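Local atomic coordinates of tellurite resistance protein of COG3793 (Nostoc punctiforme, PDB entry 2OU3), a protein that is of unconfirmed function, probably linked to tellurite resistance as a TerB-family protein, and binds a zinc ion and indole-3-carbaldehyde. Residues A[16-21]-A[59-64]; A[30-35]-A[98-103]; A[37-42]-A[120-125]; A[114-119]-A[135-140]. One frame throughout, in Å; residues are numbered along the deposited sequence.

Contact 1. Residues A[16-21]-A[59-64]. With I3A (1H-indole-3-carbaldehyde), chain E.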
# COMPACT_ATOMS: atom_id res chain seq x y z
N TRP A 16 -5.80 4.28 -0.01
CA TRP A 16 -5.31 3.21 -0.81
C TRP A 16 -5.79 1.84 -0.28
O TRP A 16 -6.32 1.02 -1.04
CB TRP A 16 -3.78 3.24 -0.92
CG TRP A 16 -3.24 2.08 -1.69
CD1 TRP A 16 -2.69 0.91 -1.17
CD2 TRP A 16 -3.27 1.89 -3.11
NE1 TRP A 16 -2.36 0.06 -2.19
CE2 TRP A 16 -2.70 0.63 -3.38
CE3 TRP A 16 -3.71 2.67 -4.18
CZ2 TRP A 16 -2.58 0.13 -4.68
CZ3 TRP A 16 -3.58 2.18 -5.46
CH2 TRP A 16 -2.99 0.94 -5.70
N PHE A 17 -5.59 1.59 1.00
CA PHE A 17 -5.89 0.26 1.54
C PHE A 17 -7.35 0.08 1.92
O PHE A 17 -7.87 -1.04 1.88
CB PHE A 17 -5.03 -0.01 2.76
CG PHE A 17 -3.61 -0.38 2.43
CD1 PHE A 17 -3.34 -1.55 1.74
CD2 PHE A 17 -2.56 0.42 2.82
CE1 PHE A 17 -2.03 -1.92 1.46
CE2 PHE A 17 -1.23 0.05 2.52
CZ PHE A 17 -0.98 -1.11 1.84
N PHE A 18 -8.00 1.14 2.38
CA PHE A 18 -9.34 0.99 2.96
C PHE A 18 -10.46 1.72 2.23
O PHE A 18 -11.64 1.47 2.52
CB PHE A 18 -9.34 1.36 4.43
CG PHE A 18 -8.26 0.65 5.21
CD1 PHE A 18 -8.35 -0.70 5.46
CD2 PHE A 18 -7.08 1.32 5.55
CE1 PHE A 18 -7.33 -1.37 6.11
CE2 PHE A 18 -6.05 0.68 6.24
CZ PHE A 18 -6.16 -0.67 6.49
N GLY A 19 -10.12 2.62 1.30
CA GLY A 19 -11.11 3.40 0.55
C GLY A 19 -11.65 4.63 1.27
O GLY A 19 -12.55 5.33 0.76
N PHE A 20 -11.11 4.90 2.46
CA PHE A 20 -11.62 5.92 3.34
C PHE A 20 -11.25 7.30 2.82
O PHE A 20 -10.20 7.47 2.24
CB PHE A 20 -11.01 5.76 4.75
CG PHE A 20 -11.42 4.49 5.48
CD1 PHE A 20 -12.48 3.68 5.06
CD2 PHE A 20 -10.72 4.11 6.64
CE1 PHE A 20 -12.84 2.52 5.77
CE2 PHE A 20 -11.10 2.97 7.36
CZ PHE A 20 -12.15 2.18 6.93
N ASN A 21 -12.14 8.27 3.00
CA ASN A 21 -11.83 9.67 2.64
C ASN A 21 -11.39 10.56 3.80
O ASN A 21 -11.17 11.77 3.61
CB ASN A 21 -13.05 10.28 1.95
CG ASN A 21 -13.36 9.63 0.63
OD1 ASN A 21 -14.51 9.33 0.33
ND2 ASN A 21 -12.33 9.40 -0.18
N ALA A 59 1.92 0.97 11.50
CA ALA A 59 2.85 2.11 11.49
C ALA A 59 2.82 2.86 10.17
O ALA A 59 2.96 4.10 10.17
CB ALA A 59 4.28 1.66 11.79
N SER A 60 2.65 2.13 9.06
CA SER A 60 2.68 2.74 7.73
C SER A 60 1.61 3.77 7.59
O SER A 60 1.75 4.64 6.76
CB SER A 60 2.54 1.71 6.61
OG SER A 60 1.23 1.23 6.51
N TRP A 61 0.49 3.67 8.32
CA TRP A 61 -0.59 4.66 8.18
C TRP A 61 -0.25 6.00 8.82
O TRP A 61 -1.01 6.96 8.73
CB TRP A 61 -1.91 4.22 8.80
CG TRP A 61 -2.25 2.80 8.53
CD1 TRP A 61 -1.91 2.08 7.43
CD2 TRP A 61 -2.98 1.91 9.39
NE1 TRP A 61 -2.38 0.79 7.55
CE2 TRP A 61 -3.05 0.67 8.73
CE3 TRP A 61 -3.60 2.05 10.64
CZ2 TRP A 61 -3.68 -0.44 9.30
CZ3 TRP A 61 -4.22 0.96 11.19
CH2 TRP A 61 -4.26 -0.27 10.53
N GLY A 62 0.87 6.06 9.51
CA GLY A 62 1.32 7.31 10.16
C GLY A 62 0.65 7.60 11.49
O GLY A 62 0.64 8.76 11.97
N VAL A 63 0.10 6.56 12.12
CA VAL A 63 -0.45 6.66 13.49
C VAL A 63 0.56 7.27 14.48
O VAL A 63 1.78 7.18 14.29
CB VAL A 63 -0.95 5.32 14.06
CG1 VAL A 63 -2.07 4.79 13.21
CG2 VAL A 63 0.19 4.26 14.24
N ALA A 64 0.04 7.94 15.51
CA ALA A 64 0.86 8.42 16.62
C ALA A 64 1.66 7.28 17.20
O ALA A 64 1.19 6.14 17.19
CB ALA A 64 -0.04 9.08 17.72
O I3A E . -7.32 2.73 11.23
C3' I3A E . -7.28 1.94 10.29
C3 I3A E . -8.55 1.28 9.90
C2 I3A E . -8.67 0.42 8.84
N I3A E . -9.99 0.04 8.77
C8 I3A E . -10.72 0.61 9.74
C9 I3A E . -9.85 1.47 10.55
C4 I3A E . -10.36 2.22 11.62
C5 I3A E . -11.69 2.11 11.92
C6 I3A E . -12.55 1.30 11.16
C7 I3A E . -12.06 0.57 10.09
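Phe18 and Trp61, the touching residues, are each followed by a glycine that is the first residue to leave helical angles, with positive phi (82° at Gly19, 80° at Gly62). The second of these turns is closed by a backbone hydrogen bond of 2.9 Å from Gly62 N to Ala59 O. Across the contact the two rings form an offset edge-to-face pair: their planes stand at 89° and the centroids of the Phe18 ring and the six-membered ring of Trp61 lie 5.5 Å apart. The edge of Phe18 does the touching, with CE2 and CZ approaching the indole of Trp61; the shortest pair is Phe18 CZ to Trp61 CZ2, 3.8 Å. This perpendicular setting keeps a face of Phe18 available to the bound indole-3-carbaldehyde, whose C2 lies over the ring centre, 3.5 Å from Phe18 CE1. The same face of Trp61 that receives Phe18 also carries the aldehyde carbon of the ligand, C3', 3.3 Å from Trp61 CZ3. Phe20 differs in approach, since its edge meets the ligand, CE2 standing 3.4 Å from C8, while its own ring face rests on Phe18 CB. Three aromatic residues thus wall one part of the indole pocket, in which Ser29 and Asp96 provide hydrogen bonds to the ligand. In the surrounding all-helical fold, Trp61 packs on Ser29 and Met33 of helix 26-41 and on Ile14 of helix 4-18, Phe18 and Phe20 touch Asp96 of helix 94-106, and Phe17 O accepts a hydrogen bond from Arg150 of the second subunit.

Contact 2. Residues A[30-35]-A[98-103]. With I3A (1H-indole-3-carbaldehyde), chain E.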
# COMPACT_ATOMS: atom_id res chain seq x y z
N SER A 30 -6.00 2.08 16.75
CA SER A 30 -5.64 1.21 17.86
C SER A 30 -6.64 0.07 18.08
O SER A 30 -6.27 -1.11 18.11
CB SER A 30 -5.51 2.05 19.15
OG SER A 30 -5.15 1.24 20.27
N ILE A 31 -7.91 0.43 18.21
CA ILE A 31 -8.99 -0.54 18.42
C ILE A 31 -9.08 -1.52 17.23
O ILE A 31 -9.17 -2.74 17.42
CB ILE A 31 -10.34 0.18 18.69
CG1 ILE A 31 -10.30 0.94 20.01
CG2 ILE A 31 -11.49 -0.82 18.76
CD1 ILE A 31 -11.40 2.00 20.15
N TYR A 32 -9.00 -0.98 16.01
CA TYR A 32 -9.01 -1.81 14.81
C TYR A 32 -7.88 -2.84 14.84
O TYR A 32 -8.12 -4.04 14.63
CB TYR A 32 -8.87 -0.94 13.58
CG TYR A 32 -8.69 -1.70 12.27
CD1 TYR A 32 -9.78 -2.19 11.57
CD2 TYR A 32 -7.42 -1.90 11.73
CE1 TYR A 32 -9.62 -2.88 10.38
CE2 TYR A 32 -7.25 -2.58 10.54
CZ TYR A 32 -8.34 -3.05 9.85
OH TYR A 32 -8.14 -3.71 8.66
N MSE A 33 -6.66 -2.40 15.13
CA MSE A 33 -5.50 -3.30 15.16
C MSE A 33 -5.58 -4.30 16.29
O MSE A 33 -5.18 -5.44 16.13
CB MSE A 33 -4.18 -2.54 15.27
CG MSE A 33 -3.73 -1.94 13.98
SE MSE A 33 -3.58 -3.25 12.55
CE MSE A 33 -2.80 -4.63 13.49
N LYS A 34 -6.10 -3.88 17.45
CA LYS A 34 -6.34 -4.82 18.54
C LYS A 34 -7.32 -5.91 18.11
O LYS A 34 -7.16 -7.06 18.45
CB LYS A 34 -6.84 -4.11 19.82
CG LYS A 34 -5.70 -3.34 20.52
CD LYS A 34 -6.14 -2.42 21.64
CE LYS A 34 -4.92 -1.81 22.36
NZ LYS A 34 -5.27 -0.94 23.52
N SER A 35 -8.33 -5.53 17.34
CA SER A 35 -9.30 -6.49 16.83
C SER A 35 -8.62 -7.49 15.89
O SER A 35 -8.85 -8.70 15.94
CB SER A 35 -10.40 -5.75 16.08
OG SER A 35 -11.04 -4.87 16.95
N LEU A 98 -11.20 -9.02 9.31
CA LEU A 98 -10.94 -10.44 8.94
C LEU A 98 -9.86 -10.55 7.89
O LEU A 98 -8.95 -11.36 8.00
CB LEU A 98 -12.21 -11.11 8.46
CG LEU A 98 -12.13 -12.64 8.54
CD1 LEU A 98 -12.33 -12.94 10.04
CD2 LEU A 98 -13.17 -13.39 7.73
N LEU A 99 -9.96 -9.71 6.85
CA LEU A 99 -9.01 -9.69 5.78
C LEU A 99 -7.62 -9.34 6.26
O LEU A 99 -6.66 -9.98 5.89
CB LEU A 99 -9.46 -8.75 4.64
CG LEU A 99 -8.48 -8.67 3.45
CD1 LEU A 99 -8.28 -10.03 2.78
CD2 LEU A 99 -8.91 -7.60 2.43
N SER A 100 -7.49 -8.32 7.09
CA SER A 100 -6.19 -8.01 7.69
C SER A 100 -5.68 -9.16 8.54
O SER A 100 -4.50 -9.49 8.50
CB SER A 100 -6.29 -6.73 8.53
OG SER A 100 -6.48 -5.59 7.69
N ALA A 101 -6.57 -9.81 9.30
CA ALA A 101 -6.20 -10.96 10.11
C ALA A 101 -5.66 -12.12 9.27
O ALA A 101 -4.68 -12.78 9.63
CB ALA A 101 -7.40 -11.45 10.94
N ILE A 102 -6.29 -12.34 8.12
CA ILE A 102 -5.81 -13.35 7.15
C ILE A 102 -4.41 -13.01 6.68
O ILE A 102 -3.53 -13.87 6.69
CB ILE A 102 -6.76 -13.44 5.94
CG1 ILE A 102 -8.09 -14.05 6.39
CG2 ILE A 102 -6.12 -14.28 4.77
CD1 ILE A 102 -9.28 -13.81 5.41
N TRP A 103 -4.19 -11.75 6.28
CA TRP A 103 -2.87 -11.30 5.82
C TRP A 103 -1.83 -11.42 6.93
O TRP A 103 -0.72 -11.85 6.69
CB TRP A 103 -2.91 -9.86 5.33
CG TRP A 103 -3.20 -9.71 3.91
CD1 TRP A 103 -4.41 -9.47 3.33
CD2 TRP A 103 -2.25 -9.82 2.85
NE1 TRP A 103 -4.27 -9.38 1.95
CE2 TRP A 103 -2.96 -9.61 1.63
CE3 TRP A 103 -0.88 -10.09 2.80
CZ2 TRP A 103 -2.33 -9.64 0.41
CZ3 TRP A 103 -0.26 -10.12 1.58
CH2 TRP A 103 -0.98 -9.91 0.40
O I3A E . -7.32 2.73 11.23
C3' I3A E . -7.28 1.94 10.29
C3 I3A E . -8.55 1.28 9.90
C2 I3A E . -8.67 0.42 8.84
N I3A E . -9.99 0.04 8.77
C8 I3A E . -10.72 0.61 9.74
C9 I3A E . -9.85 1.47 10.55
C4 I3A E . -10.36 2.22 11.62
C5 I3A E . -11.69 2.11 11.92
C6 I3A E . -12.55 1.30 11.16
C7 I3A E . -12.06 0.57 10.09
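Tyr32 reaches Ser100 because its CG is trans to the backbone nitrogen (chi1 173°), which carries the ring out from helix 26-41, whereas Ser100 turns OG back beside its own nitrogen (chi1 -70°) and presents it to the incoming phenol. The hydroxyls meet at 2.7 Å, Tyr32 OH to Ser100 OG. Ser100 OG lies at the ring edge, close to the ring plane, 3.8 Å from Tyr32 CZ. Tyr32 OH is also hydrogen-bonded to Asp96 OD1, and Ser100 OG has a weak bond to Asp96 O. Both residues are buried, and this small polar cluster gives the phenol oxygen two partners that hold the end of the ring.

The hydroxyl contacts hold only that far end; with chi2 at 84° one face of the ring is turned to the ligand. The indole-3-carbaldehyde lies against that face almost parallel to it, with C2 over the ring centre, 3.5 Å above the plane. Tyr32 CE1 is 3.4 Å from the ligand N, and Tyr32 CD1 is 3.5 Å from C8, so the pyrrole part of the ligand provides most of the overlap. One turn along the tyrosine's helix, Ser35 OG turns inward and bonds Ile31 O at 2.9 Å; Ser35 N reaches the same oxygen from the opposite face of its plane. The arrangement is that of a buried ligand pocket between packed helices: Tyr32 is a first-shell wall, Asp96, with Ser100 beside it, probably helps to position the phenol, and Asp96 OD2 bonds the ligand in this TerB-family domain.

Contact 3. Residues A[37-42]-A[120-125]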
# COMPACT_ATOMS: atom_id res chain seq x y z
N LEU A 37 -5.41 -8.27 15.73
CA LEU A 37 -4.52 -9.15 16.48
C LEU A 37 -5.30 -10.21 17.24
O LEU A 37 -4.89 -11.39 17.26
CB LEU A 37 -3.65 -8.37 17.46
CG LEU A 37 -2.64 -7.42 16.85
CD1 LEU A 37 -2.01 -6.58 17.94
CD2 LEU A 37 -1.60 -8.23 16.05
N THR A 38 -6.42 -9.82 17.86
CA THR A 38 -7.28 -10.79 18.52
C THR A 38 -7.74 -11.86 17.54
O THR A 38 -7.75 -13.05 17.85
CB THR A 38 -8.51 -10.13 19.13
OG1 THR A 38 -8.09 -9.06 19.96
CG2 THR A 38 -9.32 -11.11 19.95
N CYS A 39 -8.15 -11.42 16.36
CA CYS A 39 -8.65 -12.28 15.31
C CYS A 39 -7.57 -13.26 14.82
O CYS A 39 -7.82 -14.45 14.72
CB CYS A 39 -9.18 -11.41 14.16
SG CYS A 39 -10.42 -12.11 13.06
N ALA A 40 -6.39 -12.73 14.50
CA ALA A 40 -5.28 -13.55 14.03
C ALA A 40 -4.87 -14.57 15.10
O ALA A 40 -4.65 -15.73 14.80
CB ALA A 40 -4.10 -12.70 13.65
N LYS A 41 -4.77 -14.11 16.35
CA LYS A 41 -4.37 -15.00 17.45
C LYS A 41 -5.48 -16.03 17.73
O LYS A 41 -5.20 -17.21 17.95
CB LYS A 41 -4.06 -14.18 18.70
CG LYS A 41 -3.35 -14.95 19.80
CD LYS A 41 -3.44 -14.19 21.12
CE LYS A 41 -2.59 -14.86 22.21
NZ LYS A 41 -2.32 -13.93 23.32
N ALA A 42 -6.73 -15.56 17.71
CA ALA A 42 -7.91 -16.41 17.79
C ALA A 42 -7.83 -17.29 19.03
O ALA A 42 -7.79 -16.78 20.15
CB ALA A 42 -8.09 -17.24 16.51
N ARG A 120 -12.39 -18.87 10.69
CA ARG A 120 -13.82 -19.13 10.59
C ARG A 120 -14.49 -18.97 11.95
O ARG A 120 -15.61 -18.48 12.03
CB ARG A 120 -14.08 -20.49 9.92
CG ARG A 120 -14.10 -20.33 8.41
CD ARG A 120 -13.88 -21.56 7.57
NE ARG A 120 -13.68 -21.18 6.16
CZ ARG A 120 -12.56 -20.67 5.68
NH1 ARG A 120 -11.51 -20.44 6.47
NH2 ARG A 120 -12.49 -20.37 4.39
N LYS A 121 -13.81 -19.41 13.01
CA LYS A 121 -14.31 -19.22 14.38
C LYS A 121 -14.50 -17.75 14.69
O LYS A 121 -15.49 -17.37 15.32
CB LYS A 121 -13.38 -19.88 15.41
CG LYS A 121 -13.49 -21.39 15.46
CD LYS A 121 -12.65 -22.01 16.58
N MSE A 122 -13.56 -16.92 14.22
CA MSE A 122 -13.63 -15.48 14.44
C MSE A 122 -14.71 -14.85 13.58
O MSE A 122 -15.46 -13.99 14.04
CB MSE A 122 -12.30 -14.79 14.16
CG MSE A 122 -11.17 -15.17 15.10
SE MSE A 122 -11.63 -14.88 17.02
CE MSE A 122 -11.11 -16.41 17.61
N ALA A 123 -14.80 -15.29 12.31
CA ALA A 123 -15.87 -14.82 11.42
C ALA A 123 -17.24 -15.12 11.98
O ALA A 123 -18.16 -14.31 11.81
CB ALA A 123 -15.72 -15.41 10.03
N THR A 124 -17.41 -16.27 12.64
CA THR A 124 -18.66 -16.56 13.32
C THR A 124 -18.95 -15.53 14.42
O THR A 124 -20.08 -14.99 14.51
CB THR A 124 -18.62 -17.98 13.88
OG1 THR A 124 -18.06 -18.85 12.89
CG2 THR A 124 -20.01 -18.41 14.25
N ILE A 125 -17.95 -15.25 15.24
CA ILE A 125 -18.05 -14.23 16.29
C ILE A 125 -18.38 -12.88 15.69
O ILE A 125 -19.25 -12.17 16.19
CB ILE A 125 -16.75 -14.15 17.11
CG1 ILE A 125 -16.59 -15.44 17.93
CG2 ILE A 125 -16.79 -12.92 18.05
CD1 ILE A 125 -15.19 -15.65 18.52
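Met122, present as selenomethionine, drives its side chain from helix 113-126 into the end of helix 26-41, and nearly all of the close packing is its doing. The backbones are near, Cys39 CA lying 6.0 Å from Met122 CA. The base of the side chain rests on Cys39: Met122 CG lies 3.4 Å from Cys39 O, and Met122 CB lies 3.5 Å from Cys39 SG, a contact less certain because Cys39 has two conformers. Bends at chi2 (-55°) and chi3 (132°) bring Met122 CE to Ala42, 3.2 Å from its CA and 3.3 Å from its CB, so short that the exact placing of the methyl is doubtful. Ala42 is the first residue past the helix, with positive phi (54°), and its methyl points at the opposing segment.

The other flank is looser. Thr38 comes no nearer than 4.4 Å, from its O to Met122 SE, and its OG1 is spent on Lys34 O in its own helix. Thr124 and Ile125 are exposed, and Thr124 OG1 bonds Arg120 O of its own helix at 2.6 Å. The interface therefore depends on apolar shape fit around one flexible side chain, while nearby polar groups bond within their own helices or to other parts of the fold.

Contact 4. Residues A[114-119]-A[135-140]. With ZN (zinc ion), chain C.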
# COMPACT_ATOMS: atom_id res chain seq x y z
N LYS A 114 -5.26 -25.16 10.54
CA LYS A 114 -5.47 -24.53 11.85
C LYS A 114 -5.88 -23.06 11.70
O LYS A 114 -6.88 -22.62 12.29
CB LYS A 114 -4.19 -24.59 12.69
CG LYS A 114 -3.99 -25.85 13.53
CD LYS A 114 -2.75 -25.66 14.43
CE LYS A 114 -2.57 -26.77 15.45
NZ LYS A 114 -1.55 -26.41 16.49
N GLU A 115 -5.11 -22.31 10.91
CA GLU A 115 -5.36 -20.89 10.76
C GLU A 115 -6.67 -20.66 10.00
O GLU A 115 -7.41 -19.73 10.30
CB GLU A 115 -4.17 -20.18 10.07
CG GLU A 115 -2.96 -19.94 10.99
CD GLU A 115 -1.75 -19.44 10.23
OE1 GLU A 115 -1.41 -20.05 9.20
OE2 GLU A 115 -1.13 -18.43 10.65
N LYS A 116 -6.97 -21.51 9.03
CA LYS A 116 -8.26 -21.41 8.36
C LYS A 116 -9.44 -21.68 9.32
O LYS A 116 -10.51 -21.02 9.24
CB LYS A 116 -8.28 -22.30 7.12
CG LYS A 116 -7.32 -21.78 6.05
CD LYS A 116 -7.34 -22.59 4.78
CE LYS A 116 -6.23 -22.13 3.83
NZ LYS A 116 -6.47 -22.56 2.43
N ALA A 117 -9.24 -22.63 10.23
CA ALA A 117 -10.23 -22.94 11.27
C ALA A 117 -10.46 -21.77 12.25
O ALA A 117 -11.60 -21.40 12.55
CB ALA A 117 -9.81 -24.20 12.03
N LYS A 118 -9.36 -21.20 12.74
CA LYS A 118 -9.38 -19.97 13.56
C LYS A 118 -10.17 -18.84 12.93
O LYS A 118 -11.02 -18.20 13.58
CB LYS A 118 -7.96 -19.45 13.77
CG LYS A 118 -7.08 -20.36 14.66
CD LYS A 118 -5.83 -19.65 15.27
CE LYS A 118 -5.04 -18.82 14.28
NZ LYS A 118 -3.74 -18.33 14.86
N ILE A 119 -9.85 -18.56 11.66
CA ILE A 119 -10.46 -17.43 10.96
C ILE A 119 -11.95 -17.62 10.89
O ILE A 119 -12.70 -16.66 11.02
CB ILE A 119 -9.89 -17.25 9.53
CG1 ILE A 119 -8.48 -16.65 9.57
CG2 ILE A 119 -10.77 -16.34 8.70
CD1 ILE A 119 -7.63 -17.05 8.35
N GLN A 135 -14.69 -15.81 0.17
CA GLN A 135 -14.34 -14.75 -0.75
C GLN A 135 -13.17 -13.90 -0.28
O GLN A 135 -12.32 -13.50 -1.10
CB GLN A 135 -15.56 -13.86 -1.05
CG GLN A 135 -16.56 -14.54 -1.98
CD GLN A 135 -17.89 -13.82 -2.05
OE1 GLN A 135 -17.94 -12.63 -1.88
NE2 GLN A 135 -18.97 -14.56 -2.31
N LEU A 136 -13.11 -13.66 1.03
CA LEU A 136 -12.04 -12.86 1.60
C LEU A 136 -10.72 -13.62 1.52
O LEU A 136 -9.68 -13.03 1.19
CB LEU A 136 -12.35 -12.51 3.05
CG LEU A 136 -13.45 -11.46 3.20
CD1 LEU A 136 -13.88 -11.39 4.67
CD2 LEU A 136 -13.02 -10.08 2.66
N GLU A 137 -10.75 -14.93 1.80
CA GLU A 137 -9.55 -15.76 1.63
C GLU A 137 -9.07 -15.75 0.19
O GLU A 137 -7.87 -15.64 -0.08
CB GLU A 137 -9.77 -17.19 2.07
CG GLU A 137 -10.05 -17.30 3.55
CD GLU A 137 -9.69 -18.66 4.14
OE1 GLU A 137 -9.56 -19.64 3.38
OE2 GLU A 137 -9.55 -18.73 5.39
N GLN A 138 -10.00 -15.87 -0.75
CA GLN A 138 -9.67 -15.86 -2.15
C GLN A 138 -9.05 -14.54 -2.56
O GLN A 138 -8.07 -14.52 -3.31
CB GLN A 138 -10.90 -16.14 -3.01
CG GLN A 138 -10.63 -16.14 -4.50
CD GLN A 138 -11.89 -16.45 -5.30
OE1 GLN A 138 -12.82 -15.64 -5.36
NE2 GLN A 138 -11.92 -17.63 -5.92
N LEU A 139 -9.63 -13.45 -2.07
CA LEU A 139 -9.11 -12.13 -2.33
C LEU A 139 -7.64 -12.01 -1.85
O LEU A 139 -6.77 -11.56 -2.60
CB LEU A 139 -9.98 -11.09 -1.68
CG LEU A 139 -9.52 -9.65 -1.87
CD1 LEU A 139 -9.67 -9.22 -3.33
CD2 LEU A 139 -10.31 -8.76 -0.94
N TYR A 140 -7.38 -12.45 -0.62
CA TYR A 140 -6.01 -12.58 -0.11
C TYR A 140 -5.11 -13.32 -1.12
O TYR A 140 -4.01 -12.84 -1.49
CB TYR A 140 -5.98 -13.30 1.25
CG TYR A 140 -4.59 -13.81 1.50
CD1 TYR A 140 -3.58 -12.94 1.81
CD2 TYR A 140 -4.26 -15.14 1.29
CE1 TYR A 140 -2.30 -13.35 1.95
CE2 TYR A 140 -2.95 -15.57 1.44
CZ TYR A 140 -1.98 -14.66 1.76
OH TYR A 140 -0.67 -15.02 1.90
ZN ZN C . 0.68 -17.74 10.24
O HOH W 1 1.07 -19.10 8.55
O HOH W 2 1.64 -19.11 11.80
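The aliphatic chain of Lys116 passes aslant across the carboxylate of Glu137. From CB, 4.2 Å from Glu137 OE2, the chain moves closer at CG, 3.8 Å from the same oxygen. With chi2 at -177° it runs extended, so that CD passes Glu137 OE1 at 3.9 Å and CE at 4.2 Å. At the tip Lys116 NZ stays 4.4 Å from Glu137 OE1, beyond salt-bridge range, and is hydrogen-bonded to Tyr141 OH. The carboxylate is claimed by Arg120 NH1, which forms a salt bridge with OE2; Lys116 may add a weaker electrostatic pull. Ile119 comes from the opposite direction, its CD1 3.9 Å from Glu137 OE2, so a hydrocarbon tip borders the buried carboxylate.

Glu115, on the same helix turn as Lys116, binds the zinc ion through OE2 at 2.0 Å. Its other oxygen, OE1, accepts a hydrogen bond of 2.7 Å from a zinc-bound water. Glu50, Asp108, the carbonyl of Ser105 and a second water complete the six ligands. Helix 113-126 contributes Glu115 to the metal site and Lys116 and Ile119 to the contact with helix 130-154; Ile119 also packs on Ile102 of helix 94-106, and Leu136 on Leu98 of that helix and Leu153 of the second subunit.

How the contacts relate
From the N terminus, contact 1 closes the first loop, bringing the end of helix 4-18 to the end of helix 48-60. Contact 2 starts within that loop, in helix 26-41, and closes at 98-103, so the two cross; both touch the indole ligand, and Trp61 packs on Tyr32. Contact 3 leaves the same helix further along and ends at 120-125, crossing contacts 1 and 2, with Cys39 packed against Leu98 and Ala101. Contact 4 is a short closure between helices 113-126 and 130-154; it crosses contact 3, to which Arg120 and Lys118 tie it, and follows contacts 1 and 2 in series, linking the zinc side to the bundle.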